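PDB 1TIS: thymidylate synthase from Enterobacteria phage T4, which catalyses the reductive methylation of dUMP to dTMP, using 5,10-methylenetetrahydrofolate as carbon donor and yielding dihydrofolate. Local coordinates for residues Arg35-Pro43 with Leu204-Ser212; Pro133-Trp143 with Pro155-Arg165. All coordinates share one frame; numbering follows the deposited sequence.

Following the chain from the N terminus, strand 33-37 and the turn after it supply the first half of contact 1. Its partner, the start of strand 205-219, comes more than 160 residues later, so contact 1 closes a long loop containing several helices. Contact 2 is nested inside that loop. It closes a much shorter one, in which strand 157-164 returns alongside the segment that follows helix 121-131. Strand 168-179 pairs with both 157-164 and 205-219 and joins the two contacts through one sheet. They also touch directly: Leu-204 packs on Val-164, and Asp-208 forms a long, weak ion pair with Arg-165. Both contacts reach the second subunit.

Contact 1 of 2, residues Arg35-Pro43 with Leu204-Ser212; sequences RWDLTKGFP and LIPGDLIFS
The indole of Trp-36 meets strand 205-212 with its edge. Phe-211 CB lies near the ring plane there, 3.8 Å from Trp-36 CZ3. The backbone of Leu-209 and Ile-210 runs past the same edge. Leu-209 crosses the indole at a slant, with its CG 3.6 Å from Trp-36 CE3. A first torsion of -66° sets Trp-36 CG beside its own backbone N, and a second of -87° turns the six-membered ring to this strand. The Phe-211 ring meets Trp-173. Two carboxylates lie on the opposite side of the sheet. Asp-37 and Asp-208 lie side by side and point the same way, their planes 73° apart. Asp-37 OD1 is 3.0 Å from Asp-208 OD1. Both are acceptors and are not hydrogen-bonded to each other. Arg-165 offers Asp-208 only a long, weak ion pair.

The backbones form an antiparallel pair in the large sheet of the thymidylate synthase fold. Trp-36 and Leu-209 are a hydrogen-bonded pair, flanked by the non-hydrogen-bonded pairs Arg-35 with Ile-210 and Asp-37 with Asp-208. Leu-209 N donates to Trp-36 O at 2.7 Å. The return bond, Trp-36 N to Leu-209 O, is less certain, because that oxygen is placed too close to a neighbour. Next along the chain, Leu-38 N donates to Gly-207 O at 3.2 Å. Here the first segment turns away, with Lys-40 N bonded to Asp-37 O.

Leu-38 enters the core beside Trp-36. Its CD1 branch touches Leu-209 CB at 3.5 Å, and Pro-43 CG meets Leu-209 CD2 at 4.3 Å. Helix 184-202 covers this side, placing Val-195 and His-196 against Leu-38. On the side of the two aspartates, Ile-210 packs on Phe-30 of the second subunit.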
loop_
_atom_site.group_PDB
_atom_site.type_symbol
_atom_site.label_atom_id
_atom_site.label_comp_id
_atom_site.label_asym_id
_atom_site.label_seq_id
_atom_site.Cartn_x
_atom_site.Cartn_y
_atom_site.Cartn_z
ATOM N N ARG A 35 3.378 13.337 -5.612
ATOM C CA ARG A 35 3.857 13.793 -4.307
ATOM C C ARG A 35 3.511 15.260 -4.178
ATOM O O ARG A 35 3.688 15.993 -5.149
ATOM C CB ARG A 35 5.378 13.587 -4.152
ATOM C CG ARG A 35 6.247 13.924 -5.345
ATOM C CD ARG A 35 6.412 12.898 -6.498
ATOM N NE ARG A 35 7.028 13.585 -7.638
ATOM C CZ ARG A 35 6.648 13.386 -8.916
ATOM N NH1 ARG A 35 5.748 12.449 -9.258
ATOM N NH2 ARG A 35 7.200 14.121 -9.895
ATOM N N TRP A 36 3.006 15.752 -3.049
ATOM C CA TRP A 36 2.584 17.143 -2.869
ATOM C C TRP A 36 3.339 17.794 -1.740
ATOM O O TRP A 36 3.491 17.164 -0.697
ATOM C CB TRP A 36 1.101 17.322 -2.468
ATOM C CG TRP A 36 0.084 16.911 -3.504
ATOM C CD1 TRP A 36 -0.332 17.776 -4.469
ATOM C CD2 TRP A 36 -0.433 15.658 -3.614
ATOM N NE1 TRP A 36 -1.115 17.057 -5.220
ATOM C CE2 TRP A 36 -1.206 15.790 -4.753
ATOM C CE3 TRP A 36 -0.357 14.454 -2.949
ATOM C CZ2 TRP A 36 -1.913 14.692 -5.235
ATOM C CZ3 TRP A 36 -1.058 13.373 -3.437
ATOM C CH2 TRP A 36 -1.831 13.487 -4.572
ATOM N N ASP A 37 3.785 19.036 -1.881
ATOM C CA ASP A 37 4.442 19.720 -0.776
ATOM C C ASP A 37 3.378 20.595 -0.168
ATOM O O ASP A 37 2.999 21.585 -0.791
ATOM C CB ASP A 37 5.592 20.631 -1.222
ATOM C CG ASP A 37 6.944 19.941 -1.224
ATOM O OD1 ASP A 37 7.493 19.760 -0.124
ATOM O OD2 ASP A 37 7.429 19.606 -2.314
ATOM N N LEU A 38 2.884 20.300 1.023
ATOM C CA LEU A 38 1.879 21.174 1.604
ATOM C C LEU A 38 2.467 22.514 2.043
ATOM O O LEU A 38 1.727 23.478 2.301
ATOM C CB LEU A 38 1.222 20.489 2.784
ATOM C CG LEU A 38 0.273 19.353 2.434
ATOM C CD1 LEU A 38 0.996 18.079 2.053
ATOM C CD2 LEU A 38 -0.532 19.052 3.655
ATOM N N THR A 39 3.821 22.539 2.112
ATOM C CA THR A 39 4.634 23.711 2.434
ATOM C C THR A 39 4.420 24.772 1.365
ATOM O O THR A 39 4.355 25.971 1.654
ATOM C CB THR A 39 6.181 23.393 2.497
ATOM O OG1 THR A 39 6.441 22.066 2.004
ATOM C CG2 THR A 39 6.679 23.608 3.917
ATOM N N LYS A 40 4.294 24.322 0.120
ATOM C CA LYS A 40 4.041 25.242 -0.952
ATOM C C LYS A 40 2.535 25.352 -1.234
ATOM O O LYS A 40 2.086 25.473 -2.385
ATOM C CB LYS A 40 4.854 24.764 -2.158
ATOM C CG LYS A 40 5.819 25.883 -2.513
ATOM C CD LYS A 40 5.018 27.107 -3.005
ATOM C CE LYS A 40 5.735 28.441 -2.815
ATOM N NZ LYS A 40 5.809 28.823 -1.416
ATOM N N GLY A 41 1.733 25.313 -0.164
ATOM C CA GLY A 41 0.310 25.522 -0.291
ATOM C C GLY A 41 -0.518 24.272 -0.068
ATOM O O GLY A 41 -0.037 23.132 -0.043
ATOM N N PHE A 42 -1.816 24.511 0.093
ATOM C CA PHE A 42 -2.742 23.432 0.369
ATOM C C PHE A 42 -3.185 22.755 -0.911
ATOM O O PHE A 42 -4.030 23.338 -1.586
ATOM C CB PHE A 42 -3.910 24.050 1.126
ATOM C CG PHE A 42 -5.047 23.132 1.485
ATOM C CD1 PHE A 42 -4.911 22.251 2.536
ATOM C CD2 PHE A 42 -6.201 23.212 0.753
ATOM C CE1 PHE A 42 -5.960 21.428 2.864
ATOM C CE2 PHE A 42 -7.243 22.393 1.080
ATOM C CZ PHE A 42 -7.127 21.505 2.129
ATOM N N PRO A 43 -2.791 21.549 -1.304
ATOM C CA PRO A 43 -3.013 21.053 -2.641
ATOM C C PRO A 43 -4.467 20.896 -3.083
ATOM O O PRO A 43 -4.636 20.672 -4.283
ATOM C CB PRO A 43 -2.258 19.760 -2.640
ATOM C CG PRO A 43 -2.567 19.195 -1.275
ATOM C CD PRO A 43 -2.372 20.453 -0.429
ATOM N N LEU A 204 4.464 19.121 14.511
ATOM C CA LEU A 204 5.398 18.982 13.456
ATOM C C LEU A 204 4.812 19.855 12.361
ATOM O O LEU A 204 3.645 20.269 12.368
ATOM C CB LEU A 204 5.490 17.496 13.086
ATOM C CG LEU A 204 5.863 16.387 14.110
ATOM C CD1 LEU A 204 6.477 15.206 13.406
ATOM C CD2 LEU A 204 6.967 16.814 15.019
ATOM N N ILE A 205 5.688 20.174 11.423
ATOM C CA ILE A 205 5.347 20.995 10.273
ATOM C C ILE A 205 4.801 19.956 9.320
ATOM O O ILE A 205 5.467 18.961 9.026
ATOM C CB ILE A 205 6.606 21.689 9.628
ATOM C CG1 ILE A 205 7.436 22.522 10.646
ATOM C CG2 ILE A 205 6.106 22.524 8.464
ATOM C CD1 ILE A 205 6.744 23.597 11.530
ATOM N N PRO A 206 3.575 20.096 8.859
ATOM C CA PRO A 206 3.065 19.256 7.790
ATOM C C PRO A 206 4.047 19.275 6.606
ATOM O O PRO A 206 4.577 20.313 6.199
ATOM C CB PRO A 206 1.693 19.858 7.546
ATOM C CG PRO A 206 1.745 21.263 8.121
ATOM C CD PRO A 206 2.593 21.061 9.353
ATOM N N GLY A 207 4.364 18.094 6.089
ATOM C CA GLY A 207 5.362 17.946 5.060
ATOM C C GLY A 207 4.804 17.537 3.749
ATOM O O GLY A 207 4.050 18.288 3.161
ATOM N N ASP A 208 5.128 16.375 3.253
ATOM C CA ASP A 208 4.732 16.050 1.901
ATOM C C ASP A 208 3.596 15.066 1.922
ATOM O O ASP A 208 3.481 14.316 2.907
ATOM C CB ASP A 208 5.879 15.427 1.142
ATOM C CG ASP A 208 7.107 16.299 0.898
ATOM O OD1 ASP A 208 7.306 17.335 1.553
ATOM O OD2 ASP A 208 7.883 15.910 0.030
ATOM N N LEU A 209 2.805 15.012 0.838
ATOM C CA LEU A 209 1.664 14.117 0.734
ATOM C C LEU A 209 1.904 13.240 -0.468
ATOM O O LEU A 209 2.024 13.821 -1.534
ATOM C CB LEU A 209 0.391 14.926 0.559
ATOM C CG LEU A 209 -0.925 14.207 0.615
ATOM C CD1 LEU A 209 -1.202 13.633 1.997
ATOM C CD2 LEU A 209 -2.001 15.209 0.222
ATOM N N ILE A 210 1.976 11.905 -0.386
ATOM C CA ILE A 210 2.269 11.015 -1.513
ATOM C C ILE A 210 1.112 10.082 -1.685
ATOM O O ILE A 210 0.532 9.673 -0.697
ATOM C CB ILE A 210 3.504 10.181 -1.240
ATOM C CG1 ILE A 210 4.634 10.997 -0.673
ATOM C CG2 ILE A 210 3.997 9.625 -2.542
ATOM C CD1 ILE A 210 5.705 10.010 -0.180
ATOM N N PHE A 211 0.760 9.636 -2.868
ATOM C CA PHE A 211 -0.431 8.814 -3.066
ATOM C C PHE A 211 -0.067 7.649 -3.955
ATOM O O PHE A 211 0.439 7.939 -5.053
ATOM C CB PHE A 211 -1.551 9.646 -3.738
ATOM C CG PHE A 211 -2.510 8.901 -4.662
ATOM C CD1 PHE A 211 -3.482 8.065 -4.162
ATOM C CD2 PHE A 211 -2.391 9.060 -6.023
ATOM C CE1 PHE A 211 -4.330 7.388 -5.019
ATOM C CE2 PHE A 211 -3.234 8.385 -6.879
ATOM C CZ PHE A 211 -4.211 7.546 -6.379
ATOM N N SER A 212 -0.381 6.410 -3.541
ATOM C CA SER A 212 -0.062 5.278 -4.380
ATOM C C SER A 212 -1.353 4.769 -4.979
ATOM O O SER A 212 -2.372 4.619 -4.291
ATOM C CB SER A 212 0.611 4.243 -3.539
ATOM O OG SER A 212 1.758 4.768 -2.876
#

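Contact 2 of 2, residues Pro133-Trp143 with Pro155-Arg165; sequences PNDRRQIVSAW and PCHMFYQFNVR. With PO4 (phosphate ion), chain B.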
loop_
_atom_site.group_PDB
_atom_site.type_symbol
_atom_site.label_atom_id
_atom_site.label_comp_id
_atom_site.label_asym_id
_atom_site.label_seq_id
_atom_site.Cartn_x
_atom_site.Cartn_y
_atom_site.Cartn_z
ATOM N N PRO A 133 9.783 8.958 16.847
ATOM C CA PRO A 133 9.448 9.527 15.548
ATOM C C PRO A 133 10.056 8.886 14.297
ATOM O O PRO A 133 9.352 8.501 13.351
ATOM C CB PRO A 133 9.826 10.993 15.698
ATOM C CG PRO A 133 10.837 11.047 16.804
ATOM C CD PRO A 133 10.241 10.023 17.733
ATOM N N ASN A 134 11.367 8.633 14.313
ATOM C CA ASN A 134 12.004 8.032 13.162
ATOM C C ASN A 134 11.846 6.496 13.133
ATOM O O ASN A 134 12.712 5.757 12.639
ATOM C CB ASN A 134 13.499 8.513 13.143
ATOM C CG ASN A 134 13.758 9.853 12.392
ATOM O OD1 ASN A 134 13.929 10.947 12.953
ATOM N ND2 ASN A 134 13.830 9.837 11.072
ATOM N N ASP A 135 10.710 5.985 13.660
ATOM C CA ASP A 135 10.279 4.588 13.564
ATOM C C ASP A 135 9.704 4.437 12.170
ATOM O O ASP A 135 9.313 5.448 11.574
ATOM C CB ASP A 135 9.167 4.249 14.572
ATOM C CG ASP A 135 8.495 2.870 14.491
ATOM O OD1 ASP A 135 9.179 1.860 14.409
ATOM O OD2 ASP A 135 7.274 2.791 14.504
ATOM N N ARG A 136 9.658 3.203 11.624
ATOM C CA ARG A 136 9.047 2.951 10.306
ATOM C C ARG A 136 7.664 2.263 10.360
ATOM O O ARG A 136 6.839 2.448 9.473
ATOM C CB ARG A 136 10.019 2.115 9.433
ATOM C CG ARG A 136 11.403 2.755 9.234
ATOM C CD ARG A 136 11.427 4.254 8.792
ATOM N NE ARG A 136 12.676 4.954 9.153
ATOM C CZ ARG A 136 12.871 6.288 9.053
ATOM N NH1 ARG A 136 11.937 7.130 8.588
ATOM N NH2 ARG A 136 14.053 6.796 9.415
ATOM N N ARG A 137 7.309 1.527 11.418
ATOM C CA ARG A 137 6.041 0.828 11.572
ATOM C C ARG A 137 4.865 1.776 11.849
ATOM O O ARG A 137 3.977 1.394 12.626
ATOM C CB ARG A 137 6.234 -0.201 12.730
ATOM C CG ARG A 137 7.345 -1.195 12.448
ATOM C CD ARG A 137 8.165 -1.793 13.602
ATOM N NE ARG A 137 9.253 -2.602 13.007
ATOM C CZ ARG A 137 10.212 -3.303 13.650
ATOM N NH1 ARG A 137 10.314 -3.375 14.989
ATOM N NH2 ARG A 137 11.085 -3.984 12.905
ATOM N N GLN A 138 4.682 2.985 11.314
ATOM C CA GLN A 138 3.592 3.831 11.828
ATOM C C GLN A 138 2.532 4.037 10.781
ATOM O O GLN A 138 2.297 5.121 10.241
ATOM C CB GLN A 138 4.206 5.165 12.345
ATOM C CG GLN A 138 5.296 5.932 11.575
ATOM C CD GLN A 138 5.975 7.065 12.363
ATOM O OE1 GLN A 138 5.630 7.314 13.521
ATOM N NE2 GLN A 138 6.964 7.803 11.861
ATOM N N ILE A 139 1.900 2.869 10.642
ATOM C CA ILE A 139 0.973 2.456 9.562
ATOM C C ILE A 139 -0.502 2.293 9.967
ATOM O O ILE A 139 -0.651 1.787 11.084
ATOM C CB ILE A 139 1.490 1.099 9.000
ATOM C CG1 ILE A 139 2.942 1.207 8.646
ATOM C CG2 ILE A 139 0.707 0.691 7.780
ATOM C CD1 ILE A 139 3.429 -0.028 7.900
ATOM N N VAL A 140 -1.614 2.643 9.286
ATOM C CA VAL A 140 -2.906 2.172 9.777
ATOM C C VAL A 140 -3.682 1.570 8.611
ATOM O O VAL A 140 -4.087 2.170 7.631
ATOM C CB VAL A 140 -3.784 3.299 10.562
ATOM C CG1 VAL A 140 -2.890 4.423 10.976
ATOM C CG2 VAL A 140 -4.947 3.855 9.782
ATOM N N SER A 141 -3.768 0.261 8.653
ATOM C CA SER A 141 -4.429 -0.536 7.655
ATOM C C SER A 141 -5.896 -0.433 7.955
ATOM O O SER A 141 -6.264 -0.422 9.138
ATOM C CB SER A 141 -3.967 -1.966 7.793
ATOM O OG SER A 141 -4.659 -2.883 6.952
ATOM N N ALA A 142 -6.724 -0.376 6.928
ATOM C CA ALA A 142 -8.165 -0.345 7.124
ATOM C C ALA A 142 -8.759 -1.626 6.530
ATOM O O ALA A 142 -9.855 -2.057 6.876
ATOM C CB ALA A 142 -8.783 0.851 6.410
ATOM N N TRP A 143 -8.052 -2.305 5.629
ATOM C CA TRP A 143 -8.559 -3.524 5.043
ATOM C C TRP A 143 -8.380 -4.578 6.113
ATOM O O TRP A 143 -7.285 -4.853 6.607
ATOM C CB TRP A 143 -7.753 -3.823 3.823
ATOM C CG TRP A 143 -8.145 -5.024 2.993
ATOM C CD1 TRP A 143 -7.483 -6.223 3.134
ATOM C CD2 TRP A 143 -9.029 -5.014 1.943
ATOM N NE1 TRP A 143 -7.931 -6.956 2.149
ATOM C CE2 TRP A 143 -8.844 -6.275 1.424
ATOM C CE3 TRP A 143 -9.913 -4.153 1.333
ATOM C CZ2 TRP A 143 -9.533 -6.685 0.301
ATOM C CZ3 TRP A 143 -10.593 -4.569 0.206
ATOM C CH2 TRP A 143 -10.408 -5.825 -0.309
ATOM N N PRO A 155 -13.083 -0.670 1.820
ATOM C CA PRO A 155 -12.474 0.659 1.718
ATOM C C PRO A 155 -11.815 0.847 0.376
ATOM O O PRO A 155 -11.258 -0.123 -0.099
ATOM C CB PRO A 155 -11.484 0.718 2.859
ATOM C CG PRO A 155 -12.043 -0.269 3.843
ATOM C CD PRO A 155 -12.455 -1.404 2.905
ATOM N N CYS A 156 -11.891 1.967 -0.327
ATOM C CA CYS A 156 -11.057 2.097 -1.521
ATOM C C CYS A 156 -9.722 2.612 -0.988
ATOM O O CYS A 156 -8.659 2.179 -1.457
ATOM C CB CYS A 156 -11.622 3.100 -2.561
ATOM S SG CYS A 156 -13.182 2.634 -3.371
ATOM N N HIS A 157 -9.713 3.508 0.015
ATOM C CA HIS A 157 -8.444 3.937 0.583
ATOM C C HIS A 157 -8.195 3.042 1.811
ATOM O O HIS A 157 -8.919 3.106 2.821
ATOM C CB HIS A 157 -8.481 5.442 0.961
ATOM C CG HIS A 157 -9.756 6.113 1.467
ATOM N ND1 HIS A 157 -10.827 6.392 0.758
ATOM C CD2 HIS A 157 -9.983 6.600 2.742
ATOM C CE1 HIS A 157 -11.678 7.019 1.547
ATOM N NE2 HIS A 157 -11.179 7.144 2.734
ATOM N N MET A 158 -7.179 2.172 1.733
ATOM C CA MET A 158 -6.994 1.151 2.747
ATOM C C MET A 158 -5.774 1.145 3.621
ATOM O O MET A 158 -5.746 0.431 4.616
ATOM C CB MET A 158 -7.058 -0.184 2.089
ATOM C CG MET A 158 -5.949 -0.373 1.073
ATOM S SD MET A 158 -6.370 -1.834 0.090
ATOM C CE MET A 158 -7.651 -0.903 -0.691
ATOM N N PHE A 159 -4.784 1.948 3.319
ATOM C CA PHE A 159 -3.505 1.826 3.958
ATOM C C PHE A 159 -2.892 3.188 4.069
ATOM O O PHE A 159 -3.341 4.050 3.301
ATOM C CB PHE A 159 -2.751 0.970 3.057
ATOM C CG PHE A 159 -1.916 -0.032 3.747
ATOM C CD1 PHE A 159 -2.527 -0.943 4.592
ATOM C CD2 PHE A 159 -0.573 -0.035 3.482
ATOM C CE1 PHE A 159 -1.767 -1.907 5.205
ATOM C CE2 PHE A 159 0.187 -1.001 4.096
ATOM C CZ PHE A 159 -0.408 -1.924 4.948
ATOM N N TYR A 160 -1.909 3.397 4.963
ATOM C CA TYR A 160 -1.071 4.607 4.972
ATOM C C TYR A 160 0.056 4.530 5.960
ATOM O O TYR A 160 -0.038 3.862 6.992
ATOM C CB TYR A 160 -1.818 5.941 5.249
ATOM C CG TYR A 160 -2.790 6.192 6.377
ATOM C CD1 TYR A 160 -2.292 6.569 7.609
ATOM C CD2 TYR A 160 -4.165 6.162 6.161
ATOM C CE1 TYR A 160 -3.140 6.928 8.628
ATOM C CE2 TYR A 160 -5.028 6.529 7.189
ATOM C CZ TYR A 160 -4.496 6.904 8.417
ATOM O OH TYR A 160 -5.321 7.218 9.485
ATOM N N GLN A 161 1.140 5.165 5.554
ATOM C CA GLN A 161 2.419 5.142 6.237
ATOM C C GLN A 161 2.687 6.601 6.569
ATOM O O GLN A 161 2.373 7.478 5.759
ATOM C CB GLN A 161 3.480 4.628 5.271
ATOM C CG GLN A 161 4.355 3.415 5.521
ATOM C CD GLN A 161 5.500 3.671 6.479
ATOM O OE1 GLN A 161 5.415 4.484 7.400
ATOM N NE2 GLN A 161 6.637 3.023 6.321
ATOM N N PHE A 162 3.249 6.905 7.723
ATOM C CA PHE A 162 3.680 8.254 8.056
ATOM C C PHE A 162 5.186 8.177 8.146
ATOM O O PHE A 162 5.721 7.162 8.591
ATOM C CB PHE A 162 3.283 8.761 9.413
ATOM C CG PHE A 162 1.841 9.138 9.650
ATOM C CD1 PHE A 162 1.310 10.305 9.102
ATOM C CD2 PHE A 162 1.081 8.331 10.459
ATOM C CE1 PHE A 162 -0.005 10.678 9.363
ATOM C CE2 PHE A 162 -0.226 8.721 10.705
ATOM C CZ PHE A 162 -0.776 9.884 10.170
ATOM N N ASN A 163 5.877 9.267 7.824
ATOM C CA ASN A 163 7.342 9.355 7.871
ATOM C C ASN A 163 7.626 10.669 8.567
ATOM O O ASN A 163 6.903 11.646 8.326
ATOM C CB ASN A 163 7.943 9.440 6.487
ATOM C CG ASN A 163 9.193 8.614 6.285
ATOM O OD1 ASN A 163 9.133 7.397 6.138
ATOM N ND2 ASN A 163 10.365 9.215 6.172
ATOM N N VAL A 164 8.606 10.750 9.452
ATOM C CA VAL A 164 8.965 12.007 10.113
ATOM C C VAL A 164 10.316 12.507 9.539
ATOM O O VAL A 164 11.315 11.773 9.637
ATOM C CB VAL A 164 9.034 11.721 11.637
ATOM C CG1 VAL A 164 9.295 13.024 12.364
ATOM C CG2 VAL A 164 7.740 11.084 12.127
ATOM N N ARG A 165 10.333 13.681 8.841
ATOM C CA ARG A 165 11.540 14.282 8.240
ATOM C C ARG A 165 12.509 14.822 9.294
ATOM O O ARG A 165 13.119 14.043 10.025
ATOM C CB ARG A 165 11.141 15.405 7.283
ATOM C CG ARG A 165 10.822 14.743 5.961
ATOM C CD ARG A 165 11.018 15.574 4.696
ATOM N NE ARG A 165 10.320 16.855 4.729
ATOM C CZ ARG A 165 10.163 17.634 3.649
ATOM N NH1 ARG A 165 10.651 17.258 2.470
ATOM N NH2 ARG A 165 9.514 18.807 3.729
HETATM P P PO4 B . 12.031 -1.941 10.446
HETATM O O1 PO4 B . 13.041 -2.046 11.695
HETATM O O2 PO4 B . 12.844 -1.429 9.310
HETATM O O3 PO4 B . 10.998 -0.991 10.938
HETATM O O4 PO4 B . 11.623 -3.351 10.324
HETATM O O HOH W 1 9.369 8.106 10.523
#
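Val-140 sets its CG2 methyl over one face of the Tyr-160 ring, 3.4 Å from Tyr-160 CZ. Ile-139 makes a similar CH-pi contact: its CG2, anti to the backbone N, lies over a face of Phe-159, 4.0 Å from Phe-159 CZ. Ser-141 meets Phe-159 with its CB, and its OG lies in plane at the ring edge. Near the start of strand 157-164, Met-158 SD approaches the Trp-143 six-membered ring obliquely in a Met-aromatic contact. At the far end, Val-164 CG2 touches Gln-138 NE2 at 3.4 Å.

Backbone bonds hold these side chains in step. Val-140 N donates to Tyr-160 O at 3.0 Å, Ala-142 N to Met-158 O, and Phe-162 N to Gln-138 O. A water accepts from Val-164 N and donates to Pro-133 O and Asp-135 O. Further out, Phe-159 stacks on Phe-159 of the second subunit. Asp-135 forms salt bridges with Arg-128 of its own chain and with Arg-21 of the second subunit.

Arg-137 points away from the strand. Its NH2 grips phosphate O4 at 2.7 Å, at the guanidinium edge, and Arg-176 of the second subunit binds the same ion. By similarity, Arg-136 and Arg-137 probably bind dUMP, and Cys-156 is probably the nucleophile. The arrangement is consistent with the dUMP phosphate pocket of thymidylate synthases, built by arginines of both subunits.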